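Long-range contacts in probable porin (Pseudomonas aeruginosa, PDB 4FSO), which probably forms a beta-barrel channel of the OprD porin family through the outer membrane, a route by which small solutes could cross it: residues V65-M70 with A104-K109; Q303-A308 with G351-R356; L215-R220 with A249-A254. One frame throughout, in Å; residues are numbered along the deposited sequence.

Interaction 1. Residues V65-M70 with A104-K109. With C8E ((hydroxyethyloxy)tri(ethyloxy)octane), chain I.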
loop_
_atom_site.group_PDB
_atom_site.type_symbol
_atom_site.label_atom_id
_atom_site.label_comp_id
_atom_site.label_asym_id
_atom_site.label_seq_id
_atom_site.Cartn_x
_atom_site.Cartn_y
_atom_site.Cartn_z
ATOM N N VAL A 65 -18.074 4.921 -17.087
ATOM C CA VAL A 65 -17.594 5.994 -16.239
ATOM C C VAL A 65 -17.373 5.565 -14.801
ATOM O O VAL A 65 -18.073 4.701 -14.262
ATOM C CB VAL A 65 -18.495 7.266 -16.328
ATOM C CG1 VAL A 65 -19.922 6.997 -15.796
ATOM C CG2 VAL A 65 -17.827 8.446 -15.612
ATOM N N ASP A 66 -16.361 6.175 -14.204
ATOM C CA ASP A 66 -15.944 5.905 -12.841
ATOM C C ASP A 66 -15.885 7.210 -12.095
ATOM O O ASP A 66 -15.429 8.231 -12.615
ATOM C CB ASP A 66 -14.574 5.246 -12.830
ATOM C CG ASP A 66 -14.647 3.782 -13.160
ATOM O OD1 ASP A 66 -15.756 3.307 -13.494
ATOM O OD2 ASP A 66 -13.601 3.109 -13.082
ATOM N N THR A 67 -16.365 7.181 -10.868
ATOM C CA THR A 67 -16.523 8.411 -10.139
ATOM C C THR A 67 -16.196 8.191 -8.693
ATOM O O THR A 67 -16.669 7.234 -8.063
ATOM C CB THR A 67 -17.950 8.885 -10.237
ATOM O OG1 THR A 67 -18.798 7.736 -10.220
ATOM C CG2 THR A 67 -18.167 9.629 -11.542
ATOM N N LEU A 68 -15.371 9.082 -8.167
ATOM C CA LEU A 68 -15.071 9.058 -6.753
ATOM C C LEU A 68 -15.513 10.340 -6.075
ATOM O O LEU A 68 -15.315 11.445 -6.588
ATOM C CB LEU A 68 -13.591 8.811 -6.536
ATOM C CG LEU A 68 -13.218 7.394 -6.933
ATOM C CD1 LEU A 68 -12.000 7.420 -7.855
ATOM C CD2 LEU A 68 -12.982 6.546 -5.682
ATOM N N ALA A 69 -16.135 10.182 -4.920
ATOM C CA ALA A 69 -16.548 11.324 -4.139
ATOM C C ALA A 69 -16.200 11.016 -2.702
ATOM O O ALA A 69 -16.464 9.903 -2.226
ATOM C CB ALA A 69 -18.037 11.550 -4.287
ATOM N N MET A 70 -15.585 11.979 -2.017
ATOM C CA MET A 70 -15.229 11.770 -0.620
ATOM C C MET A 70 -15.576 12.971 0.228
ATOM O O MET A 70 -15.582 14.111 -0.247
ATOM C CB MET A 70 -13.748 11.434 -0.479
ATOM C CG MET A 70 -13.314 10.304 -1.369
ATOM S SD MET A 70 -11.589 10.419 -1.817
ATOM C CE MET A 70 -11.513 9.179 -3.112
ATOM N N ALA A 104 -13.826 15.068 -5.076
ATOM C CA ALA A 104 -14.643 14.433 -6.095
ATOM C C ALA A 104 -13.849 14.158 -7.343
ATOM O O ALA A 104 -13.134 15.024 -7.851
ATOM C CB ALA A 104 -15.817 15.315 -6.442
ATOM N N GLY A 105 -14.006 12.955 -7.867
ATOM C CA GLY A 105 -13.327 12.618 -9.091
ATOM C C GLY A 105 -14.176 11.907 -10.117
ATOM O O GLY A 105 -15.122 11.192 -9.791
ATOM N N VAL A 106 -13.804 12.108 -11.373
ATOM C CA VAL A 106 -14.400 11.400 -12.480
ATOM C C VAL A 106 -13.301 10.790 -13.354
ATOM O O VAL A 106 -12.240 11.395 -13.546
ATOM C CB VAL A 106 -15.276 12.369 -13.293
ATOM C CG1 VAL A 106 -15.578 11.824 -14.664
ATOM C CG2 VAL A 106 -16.558 12.661 -12.525
ATOM N N ALA A 107 -13.539 9.577 -13.850
ATOM C CA ALA A 107 -12.700 9.021 -14.896
ATOM C C ALA A 107 -13.548 8.377 -15.969
ATOM O O ALA A 107 -14.534 7.709 -15.667
ATOM C CB ALA A 107 -11.712 8.011 -14.345
ATOM N N GLY A 108 -13.150 8.583 -17.227
ATOM C CA GLY A 108 -13.746 7.882 -18.344
ATOM C C GLY A 108 -12.947 6.623 -18.652
ATOM O O GLY A 108 -11.733 6.597 -18.476
ATOM N N LYS A 109 -13.631 5.580 -19.108
ATOM C CA LYS A 109 -12.963 4.349 -19.485
ATOM C C LYS A 109 -13.450 3.839 -20.834
ATOM O O LYS A 109 -14.609 4.035 -21.187
ATOM C CB LYS A 109 -13.146 3.274 -18.407
ATOM C CG LYS A 109 -14.578 3.010 -18.020
ATOM C CD LYS A 109 -14.696 2.146 -16.773
ATOM C CE LYS A 109 -16.154 1.693 -16.569
ATOM N NZ LYS A 109 -16.462 1.253 -15.177
HETATM C C2 C8E I . -15.501 18.639 -4.661
HETATM C C3 C8E I . -16.763 18.836 -3.833
HETATM C C4 C8E I . -17.773 17.755 -4.196
HETATM C C5 C8E I . -17.765 16.687 -3.107
HETATM C C6 C8E I . -19.143 16.067 -2.901
HETATM C C7 C8E I . -19.027 14.811 -2.031
HETATM C C8 C8E I . -20.348 14.039 -1.943
HETATM O O9 C8E I . -20.096 12.725 -1.469
HETATM C C10 C8E I . -21.228 12.089 -0.910
#

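Interaction 2. Residues Q303-A308 with G351-R356. With C8E ((hydroxyethyloxy)tri(ethyloxy)octane), chain E.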
loop_
_atom_site.group_PDB
_atom_site.type_symbol
_atom_site.label_atom_id
_atom_site.label_comp_id
_atom_site.label_asym_id
_atom_site.label_seq_id
_atom_site.Cartn_x
_atom_site.Cartn_y
_atom_site.Cartn_z
ATOM N N GLN A 303 2.859 -0.552 10.771
ATOM C CA GLN A 303 1.850 0.482 11.019
ATOM C C GLN A 303 2.483 1.865 11.053
ATOM O O GLN A 303 1.929 2.828 10.505
ATOM C CB GLN A 303 1.113 0.197 12.313
ATOM C CG GLN A 303 -0.176 0.985 12.538
ATOM C CD GLN A 303 -0.742 0.734 13.935
ATOM O OE1 GLN A 303 -0.824 -0.419 14.394
ATOM N NE2 GLN A 303 -1.097 1.813 14.632
ATOM N N VAL A 304 3.679 1.942 11.632
ATOM C CA VAL A 304 4.307 3.227 11.903
ATOM C C VAL A 304 5.626 3.484 11.161
ATOM O O VAL A 304 5.998 4.622 10.899
ATOM C CB VAL A 304 4.408 3.430 13.436
ATOM C CG1 VAL A 304 5.602 4.272 13.835
ATOM C CG2 VAL A 304 3.112 4.077 13.917
ATOM N N ASN A 305 6.313 2.414 10.801
ATOM C CA ASN A 305 7.682 2.520 10.311
ATOM C C ASN A 305 7.878 1.558 9.160
ATOM O O ASN A 305 7.259 0.495 9.126
ATOM C CB ASN A 305 8.713 2.251 11.419
ATOM C CG ASN A 305 10.146 2.509 10.960
ATOM O OD1 ASN A 305 10.508 3.645 10.722
ATOM N ND2 ASN A 305 10.961 1.448 10.833
ATOM N N ASP A 306 8.726 1.944 8.211
ATOM C CA ASP A 306 8.879 1.170 6.985
ATOM C C ASP A 306 10.168 0.334 6.923
ATOM O O ASP A 306 10.311 -0.513 6.045
ATOM C CB ASP A 306 8.717 2.058 5.728
ATOM C CG ASP A 306 9.825 3.103 5.570
ATOM O OD1 ASP A 306 10.786 3.145 6.362
ATOM O OD2 ASP A 306 9.737 3.902 4.619
ATOM N N PHE A 307 11.090 0.588 7.853
ATOM C CA PHE A 307 12.381 -0.104 7.905
ATOM C C PHE A 307 13.168 -0.003 6.604
ATOM O O PHE A 307 13.831 -0.934 6.177
ATOM C CB PHE A 307 12.195 -1.549 8.370
ATOM C CG PHE A 307 11.664 -1.632 9.756
ATOM C CD1 PHE A 307 10.295 -1.596 9.984
ATOM C CD2 PHE A 307 12.540 -1.676 10.843
ATOM C CE1 PHE A 307 9.808 -1.641 11.262
ATOM C CE2 PHE A 307 12.066 -1.729 12.139
ATOM C CZ PHE A 307 10.692 -1.710 12.349
ATOM N N ALA A 308 13.095 1.166 5.995
ATOM C CA ALA A 308 13.624 1.362 4.669
ATOM C C ALA A 308 14.619 2.508 4.694
ATOM O O ALA A 308 14.852 3.139 3.681
ATOM C CB ALA A 308 12.487 1.636 3.695
ATOM N N GLY A 351 22.148 3.120 13.497
ATOM C CA GLY A 351 20.840 3.236 14.102
ATOM C C GLY A 351 20.158 1.886 14.257
ATOM O O GLY A 351 20.327 0.982 13.426
ATOM N N LYS A 352 19.383 1.769 15.334
ATOM C CA LYS A 352 18.564 0.597 15.610
ATOM C C LYS A 352 17.151 1.016 16.015
ATOM O O LYS A 352 16.944 1.987 16.756
ATOM C CB LYS A 352 19.191 -0.216 16.731
ATOM C CG LYS A 352 20.461 -0.893 16.363
ATOM C CD LYS A 352 21.329 -1.057 17.583
ATOM C CE LYS A 352 22.715 -1.566 17.233
ATOM N NZ LYS A 352 22.952 -2.934 17.769
ATOM N N GLU A 353 16.175 0.262 15.542
ATOM C CA GLU A 353 14.784 0.587 15.817
ATOM C C GLU A 353 14.049 -0.708 15.774
ATOM O O GLU A 353 14.477 -1.640 15.099
ATOM C CB GLU A 353 14.197 1.566 14.772
ATOM C CG GLU A 353 14.266 1.071 13.321
ATOM C CD GLU A 353 13.813 2.118 12.277
ATOM O OE1 GLU A 353 13.526 3.268 12.658
ATOM O OE2 GLU A 353 13.730 1.788 11.067
ATOM N N TRP A 354 12.948 -0.791 16.498
ATOM C CA TRP A 354 12.082 -1.948 16.349
ATOM C C TRP A 354 10.640 -1.499 16.500
ATOM O O TRP A 354 10.366 -0.423 17.034
ATOM C CB TRP A 354 12.431 -3.041 17.372
ATOM C CG TRP A 354 12.309 -2.572 18.784
ATOM C CD1 TRP A 354 13.285 -2.017 19.529
ATOM C CD2 TRP A 354 11.121 -2.573 19.601
ATOM N NE1 TRP A 354 12.802 -1.686 20.763
ATOM C CE2 TRP A 354 11.474 -2.009 20.833
ATOM C CE3 TRP A 354 9.798 -3.006 19.401
ATOM C CZ2 TRP A 354 10.549 -1.856 21.886
ATOM C CZ3 TRP A 354 8.880 -2.857 20.439
ATOM C CH2 TRP A 354 9.263 -2.291 21.667
ATOM N N GLU A 355 9.724 -2.328 16.019
ATOM C CA GLU A 355 8.303 -2.052 16.120
ATOM C C GLU A 355 7.560 -3.354 16.412
ATOM O O GLU A 355 7.930 -4.414 15.916
ATOM C CB GLU A 355 7.770 -1.370 14.846
ATOM C CG GLU A 355 6.240 -1.114 14.825
ATOM C CD GLU A 355 5.778 -0.306 13.588
ATOM O OE1 GLU A 355 6.627 0.326 12.918
ATOM O OE2 GLU A 355 4.567 -0.311 13.274
ATOM N N ARG A 356 6.536 -3.260 17.251
ATOM C CA ARG A 356 5.624 -4.362 17.494
ATOM C C ARG A 356 4.207 -3.846 17.241
ATOM O O ARG A 356 3.848 -2.742 17.651
ATOM C CB ARG A 356 5.776 -4.879 18.937
ATOM C CG ARG A 356 5.112 -6.232 19.234
ATOM C CD ARG A 356 3.616 -6.106 19.503
HETATM C C1 C8E E . 4.759 -4.320 27.054
HETATM C C2 C8E E . 3.919 -5.495 26.578
HETATM C C3 C8E E . 2.787 -5.050 25.655
HETATM C C4 C8E E . 1.868 -6.184 25.202
HETATM C C5 C8E E . 2.144 -7.527 25.862
HETATM C C6 C8E E . 1.620 -8.655 24.972
HETATM C C7 C8E E . 2.557 -9.863 24.975
HETATM C C8 C8E E . 2.007 -10.991 24.118
HETATM O O9 C8E E . 1.624 -10.446 22.890
HETATM C C10 C8E E . 2.722 -10.496 21.996
HETATM C C11 C8E E . 2.940 -9.150 21.301
HETATM O O12 C8E E . 3.189 -8.114 22.229
HETATM C C13 C8E E . 4.546 -7.689 22.264
HETATM C C14 C8E E . 4.715 -6.538 23.288
HETATM O O15 C8E E . 5.191 -5.320 22.715
HETATM C C16 C8E E . 6.113 -4.612 23.515
HETATM C C17 C8E E . 7.161 -5.582 24.062
HETATM O O18 C8E E . 7.922 -6.133 22.995
HETATM C C19 C8E E . 8.009 -7.558 23.071
HETATM C C20 C8E E . 8.446 -8.227 21.779
HETATM O O21 C8E E . 7.771 -9.487 21.708
#

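Interaction 3. Residues L215-R220 with A249-A254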
loop_
_atom_site.group_PDB
_atom_site.type_symbol
_atom_site.label_atom_id
_atom_site.label_comp_id
_atom_site.label_asym_id
_atom_site.label_seq_id
_atom_site.Cartn_x
_atom_site.Cartn_y
_atom_site.Cartn_z
ATOM N N LEU A 215 9.255 9.063 -10.841
ATOM C CA LEU A 215 8.849 10.460 -10.790
ATOM C C LEU A 215 9.851 11.240 -11.638
ATOM O O LEU A 215 11.041 11.267 -11.303
ATOM C CB LEU A 215 8.869 10.945 -9.331
ATOM C CG LEU A 215 8.315 12.326 -8.980
ATOM C CD1 LEU A 215 6.896 12.579 -9.537
ATOM C CD2 LEU A 215 8.332 12.495 -7.464
ATOM N N ARG A 216 9.381 11.829 -12.745
ATOM C CA ARG A 216 10.240 12.560 -13.678
ATOM C C ARG A 216 10.975 13.712 -12.979
ATOM O O ARG A 216 10.346 14.555 -12.341
ATOM C CB ARG A 216 9.423 13.073 -14.878
ATOM C CG ARG A 216 10.218 13.770 -16.013
ATOM N N ASN A 217 12.305 13.716 -13.100
ATOM C CA ASN A 217 13.205 14.687 -12.447
ATOM C C ASN A 217 13.446 14.482 -10.965
ATOM O O ASN A 217 13.932 15.368 -10.272
ATOM C CB ASN A 217 12.845 16.145 -12.753
ATOM C CG ASN A 217 13.259 16.546 -14.156
ATOM O OD1 ASN A 217 14.308 16.120 -14.657
ATOM N ND2 ASN A 217 12.427 17.337 -14.810
ATOM N N VAL A 218 13.124 13.294 -10.484
ATOM C CA VAL A 218 13.433 12.948 -9.123
ATOM C C VAL A 218 14.156 11.620 -9.170
ATOM O O VAL A 218 15.317 11.516 -8.758
ATOM C CB VAL A 218 12.153 12.833 -8.294
ATOM C CG1 VAL A 218 12.453 12.386 -6.828
ATOM C CG2 VAL A 218 11.396 14.152 -8.349
ATOM N N TYR A 219 13.471 10.609 -9.695
ATOM C CA TYR A 219 13.956 9.240 -9.568
ATOM C C TYR A 219 13.363 8.297 -10.576
ATOM O O TYR A 219 12.219 8.461 -11.032
ATOM C CB TYR A 219 13.747 8.678 -8.133
ATOM C CG TYR A 219 12.335 8.175 -7.761
ATOM C CD1 TYR A 219 11.919 6.884 -8.076
ATOM C CD2 TYR A 219 11.446 8.983 -7.044
ATOM C CE1 TYR A 219 10.661 6.429 -7.724
ATOM C CE2 TYR A 219 10.172 8.528 -6.666
ATOM C CZ TYR A 219 9.782 7.254 -7.009
ATOM O OH TYR A 219 8.513 6.811 -6.659
ATOM N N ARG A 220 14.168 7.300 -10.911
ATOM C CA ARG A 220 13.700 6.141 -11.645
ATOM C C ARG A 220 13.825 4.895 -10.753
ATOM O O ARG A 220 14.703 4.802 -9.885
ATOM C CB ARG A 220 14.436 5.988 -12.990
ATOM C CG ARG A 220 15.953 6.111 -12.931
ATOM C CD ARG A 220 16.604 5.974 -14.334
ATOM N NE ARG A 220 16.584 7.215 -15.126
ATOM C CZ ARG A 220 17.668 7.900 -15.497
ATOM N NH1 ARG A 220 18.881 7.475 -15.161
ATOM N NH2 ARG A 220 17.540 9.015 -16.211
ATOM N N ALA A 249 17.018 10.782 -11.220
ATOM C CA ALA A 249 16.698 10.822 -12.654
ATOM C C ALA A 249 16.587 12.263 -13.106
ATOM O O ALA A 249 16.214 13.129 -12.299
ATOM C CB ALA A 249 15.388 10.104 -12.919
ATOM N N GLY A 250 16.896 12.527 -14.380
ATOM C CA GLY A 250 16.834 13.888 -14.893
ATOM C C GLY A 250 17.520 14.955 -14.034
ATOM O O GLY A 250 18.714 14.844 -13.704
ATOM N N ALA A 251 16.760 15.984 -13.653
ATOM C CA ALA A 251 17.303 17.104 -12.866
ATOM C C ALA A 251 17.738 16.730 -11.450
ATOM O O ALA A 251 18.452 17.502 -10.804
ATOM C CB ALA A 251 16.309 18.272 -12.811
ATOM N N ALA A 252 17.294 15.557 -10.985
ATOM C CA ALA A 252 17.627 15.033 -9.661
ATOM C C ALA A 252 17.230 16.043 -8.610
ATOM O O ALA A 252 18.068 16.584 -7.887
ATOM C CB ALA A 252 19.118 14.684 -9.547
ATOM N N ARG A 253 15.934 16.299 -8.542
ATOM C CA ARG A 253 15.421 17.385 -7.737
ATOM C C ARG A 253 15.492 17.070 -6.246
ATOM O O ARG A 253 15.073 17.886 -5.426
ATOM C CB ARG A 253 13.985 17.689 -8.174
ATOM C CG ARG A 253 13.556 19.133 -8.046
ATOM C CD ARG A 253 12.251 19.369 -8.791
ATOM N NE ARG A 253 12.463 19.406 -10.233
ATOM C CZ ARG A 253 11.522 19.187 -11.147
ATOM N NH1 ARG A 253 10.276 18.887 -10.786
ATOM N NH2 ARG A 253 11.834 19.258 -12.434
ATOM N N ALA A 254 16.037 15.906 -5.884
ATOM C CA ALA A 254 16.039 15.492 -4.468
ATOM C C ALA A 254 17.313 15.160 -3.653
ATOM O O ALA A 254 17.156 14.848 -2.478
ATOM C CB ALA A 254 14.987 14.401 -4.230
HETATM O O HOH W 1 16.307 13.365 -7.263
#

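Interaction 1. Residues V65-M70 with A104-K109
Asp66 and Lys109 meet across two neighbouring strands of the barrel wall, and their ion pair is the one charged feature of a contact otherwise made of backbone ladder and small apolar groups. Lys109 NZ lies 2.7 Å from Asp66 OD1, reaching it on the syn side and somewhat out of the carboxylate plane. The lysine starts with CG wedged between its own backbone N and carbonyl carbon (chi1 53°) and then runs out extended, crossing the aspartate at about a right angle. Its ammonium is shared with Ser54 O, to which it also donates, and it makes a cation-pi contact with Tyr56; the other carboxylate oxygen of Asp66 has a long, weak pairing with Arg118.

Backbone bonds form the second group. The strands run antiparallel, their axes 174° apart. Asp66 and Ala107 exchange bonds both ways, Asp66 N to Ala107 O being 2.8 Å, and Leu68 repeats the pattern with Gly105, its N standing 2.7 Å from Gly105 O.

Apolar contacts make up the third group, on the face that carries Val65, Thr67, Ala69, Ala104 and Val106. Thr67 and Val106 lie side by side and point the same way, with their CG2 methyls 3.6 Å apart. Beyond them Val65 CG2 approaches Val106 CG1 at 4.2 Å. A bound detergent molecule touches this same face: its O9 is 3.7 Å from Ala69 CB, and its C2 is 3.8 Å from Ala104 CB.

The chemistry is therefore divided by face. Detergent lies against small apolar groups, as expected for a membrane-facing surface, whereas on the reverse side the pairing of the buried Asp66 and Lys109 probably offsets much of their charge and lowers the cost of keeping it there.

Interaction 2. Residues Q303-A308 with G351-R356
Glu355 reaches Val304 because its CG stands anti to the backbone N (chi1 176°) and the rest of the chain is extended, which carries the carboxylate from the strand up to the loop backbone. Glu353, two residues earlier on the same side of the strand, instead turns CG between its N and carbonyl carbon (chi1 58°), and from there it meets Asn305.

The bond from Val304 N to Glu355 OE2 is 2.9 Å long and arrives on the syn side of the carboxylate. The partner oxygen, Glu355 OE1, lies 3.0 Å from Asn305 N. The side chains of Asn305 and Glu353 come from opposite directions, and Asn305 ND2 gives Glu353 OE2 a weak hydrogen bond of 2.8 Å, the amide and carboxylate planes being 80° apart. Glu353 is held more firmly through OE1, which bonds to the hydroxyl of Tyr381.

Phe307 fills the ground between the two acids. Its ring turns an edge to the strand backbone and to the CH2 groups of both glutamates: CZ is 3.8 Å from Glu355 N and 3.9 Å from Glu355 CB, while CE2 lies 3.8 Å from Glu353 CG. Asn305 ND2 stands over the centre of one ring face, so a single amide nitrogen both covers the ring and touches the acid. Just beyond, Asp306 OD1 accepts from Ala308 N in an Asx turn that shapes the loop.

Further acids crowd the site, Asp357 close to Glu355 and Glu312 close to Glu353, and this could raise the affinity of the carboxylates for protons. The loop between strands 294-295 and 313-322 thus packs against strand 350-363 on the side from which Trp354 points away, consistent with the inward-folded loops known to narrow porin channels.

Interaction 3. Residues L215-R220 with A249-A254
Val218 O is gripped by two donors, the backbone N of Ala249 at 3.1 Å and a water at 2.6 Å. Ala249 N comes from well above the carbonyl plane, while the water passes the link onward by accepting from Ala254 N at 2.9 Å. The carbonyl thus holds Ala249 directly and Ala254 through the water.

Asn217 supplies two more acceptors. Its backbone O takes the N-H of Arg253 at 2.8 Å, and its side-chain OD1 takes that of Ala251 at 2.7 Å in a nearly straight bond of 167°. The side chain is in position because CG lies beside the residue's own N and anti to the carbonyl carbon (chi1 -75°). Ala249 to Ala252 form a type II' beta turn, with Gly250 at its first corner; Asn217 OD1 packs against the glycine CA at 3.4 Å.

Two arginines lie along the borders. The guanidinium of Arg253 spreads one face over Asn217 CB, the amide and guanidinium planes being 49° apart. Arg220, at the other border, sets a face over Ala249 CB, 3.8 Å from NE, and is held by a salt bridge from NH1 to Glu247. Val218 CG1 meets Ala254 CB at 4.2 Å in an apolar contact.

Both pieces are connections at one end of the barrel wall. Residues 215-220 turn strand 206-215 into strand 219-231. The loop residues 249-254 come directly after strand 236-248, which pairs with strand 219-231, and lead on toward strand 258-270. Leu177 and Thr188, which flank the Cys179-Cys186 disulfide in sequence, pack beside Ala254 from a third loop, and Leu177 also touches Tyr219.

How the interactions relate
Along the chain interaction 1 comes first, then interaction 3, then interaction 2, each closing before the next opens. None touches another: interactions 1 and 2 lie on opposite sides of the chain's centre with their own centres about 36 Å apart, and interaction 3 is about 30 Å from the first and about 27 Å from the second, centre to centre. What connects them is the antiparallel barrel to which all three belong. Interaction 1 is strand against strand within the wall, interaction 2 is a loop resting on a wall strand, and interaction 3 is two turns joined at the barrel's end. Together they illustrate how a porin combines a continuous wall with loops anchored to it.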